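ADP-ribose pyrophosphatase MutT (Rickettsia felis, PDB 4KYX) probably hydrolyses nucleoside diphosphate derivatives as a magnesium-dependent Nudix pyrophosphatase, perhaps including oxidised deoxyguanosine triphosphate. Local coordinates at residues P132-R135 with L136-K140. Numbering follows the deposited sequence.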
# COMPACT_ATOMS: atom_id res chain seq x y z
N PRO A 132 3.85 8.56 -9.47
CA PRO A 132 4.26 7.51 -8.52
C PRO A 132 5.60 6.88 -8.86
O PRO A 132 6.37 6.57 -7.97
CB PRO A 132 3.08 6.54 -8.54
CG PRO A 132 1.94 7.29 -9.15
CD PRO A 132 2.46 8.45 -9.92
N LEU A 133 5.88 6.71 -10.16
CA LEU A 133 7.14 6.16 -10.62
C LEU A 133 8.27 7.15 -10.34
O LEU A 133 9.33 6.75 -9.90
CB LEU A 133 7.07 5.87 -12.15
CG LEU A 133 8.35 5.37 -12.81
CD1 LEU A 133 8.88 4.13 -12.11
CD2 LEU A 133 8.12 5.05 -14.27
N LYS A 134 8.04 8.43 -10.62
CA LYS A 134 8.99 9.49 -10.28
C LYS A 134 9.38 9.40 -8.80
O LYS A 134 10.56 9.45 -8.47
CB LYS A 134 8.42 10.88 -10.62
CG LYS A 134 9.40 12.06 -10.50
CD LYS A 134 10.48 11.99 -11.60
CE LYS A 134 11.29 13.26 -11.82
NZ LYS A 134 12.23 12.98 -12.94
N ARG A 135 8.37 9.25 -7.95
CA ARG A 135 8.61 9.12 -6.51
C ARG A 135 9.44 7.92 -6.17
O ARG A 135 10.36 7.98 -5.33
CB ARG A 135 7.28 9.12 -5.73
CG ARG A 135 6.65 10.50 -5.72
CD ARG A 135 5.55 10.69 -4.73
NE ARG A 135 5.82 11.95 -4.08
CZ ARG A 135 6.08 12.17 -2.80
NH1 ARG A 135 6.39 13.40 -2.43
NH2 ARG A 135 5.99 11.20 -1.87
N LEU A 136 9.11 6.80 -6.81
CA LEU A 136 9.89 5.62 -6.63
C LEU A 136 11.36 5.82 -7.05
O LEU A 136 12.31 5.50 -6.31
CB LEU A 136 9.25 4.49 -7.40
CG LEU A 136 10.10 3.23 -7.42
CD1 LEU A 136 10.22 2.74 -6.00
CD2 LEU A 136 9.53 2.15 -8.30
N ILE A 137 11.56 6.34 -8.26
CA ILE A 137 12.94 6.56 -8.75
C ILE A 137 13.78 7.50 -7.86
O ILE A 137 14.94 7.25 -7.61
CB ILE A 137 12.92 7.01 -10.22
CG1 ILE A 137 12.28 5.94 -11.05
CG2 ILE A 137 14.33 7.34 -10.69
CD1 ILE A 137 12.89 4.57 -10.90
N GLU A 138 13.15 8.53 -7.30
CA GLU A 138 13.87 9.49 -6.47
C GLU A 138 13.76 9.11 -5.01
O GLU A 138 14.04 9.90 -4.12
CB GLU A 138 13.32 10.89 -6.72
CG GLU A 138 13.30 11.26 -8.22
CD GLU A 138 14.67 11.47 -8.85
OE1 GLU A 138 15.69 11.47 -8.14
OE2 GLU A 138 14.74 11.66 -10.09
N LYS A 139 13.37 7.86 -4.78
CA LYS A 139 13.19 7.29 -3.44
C LYS A 139 12.34 8.13 -2.45
O LYS A 139 12.59 8.09 -1.24
CB LYS A 139 14.55 7.02 -2.82
CG LYS A 139 15.52 6.23 -3.66
CD LYS A 139 16.71 5.82 -2.78
CE LYS A 139 17.97 5.54 -3.58
NZ LYS A 139 17.75 4.40 -4.50
N LYS A 140 11.35 8.86 -2.95
CA LYS A 140 10.33 9.50 -2.10
C LYS A 140 9.16 8.54 -1.94
O LYS A 140 8.04 8.77 -2.47
CB LYS A 140 9.85 10.80 -2.74
CG LYS A 140 10.95 11.83 -2.84
CD LYS A 140 10.44 13.09 -3.50
CE LYS A 140 11.60 14.00 -3.91
NZ LYS A 140 12.20 14.70 -2.75
O HOH W 1 13.28 10.38 -12.09
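Arg135 and Lys140 meet at the end of a short helix, their side chains crossing at about a right angle. The guanidinium lies flat against the lysine's first methylene, with Lys140 CB 3.9 Å above the plane and over its centre. A bend at chi3 (134°) brings the planar group over that carbon, and Arg135 NH2 comes to 3.2 Å from Lys140 O. Toward the start of the same side chain, Arg135 CB also packs on this carbonyl oxygen. Arg135 NE has a long, weak ion pair with Asp82 OD1.

What brings Lys140 back over the arginine is a Schellman motif, which closes helix 131-137. Lys139, with positive phi, is its C' residue. Lys140 N donates to Arg135 O at 2.7 Å, and the bond is bent, with an N-H...O angle of 132°. Inside it, Lys139 N reaches Leu136 O at 3.0 Å. In this Nudix domain the helix lies against the mixed sheet, Pro132 and Leu136 packing on strands 75-84 and 89-99.

On the neighbouring flank of the helix, Lys134 and Glu138 run side by side in the same direction. Their charged ends, Lys134 NZ and Glu138 OE2, remain 4.0 Å apart, too far for a direct salt bridge, and a water joins them by accepting from the ammonium and donating to the carboxylate. The ammonium also gives a hydrogen bond to Ser127 O, so two hydrogen bonds grip the nitrogen. Leu133 and Ile137 form the apolar counterpart, again pointing the same way, with Leu133 CD1 alongside Ile137 CG1 at 4.0 Å. Beneath them Ile137 N donates almost straight to Leu133 O (171°), and beyond them Leu133 packs on Pro44 while Ile137 touches Leu125 and Ile147.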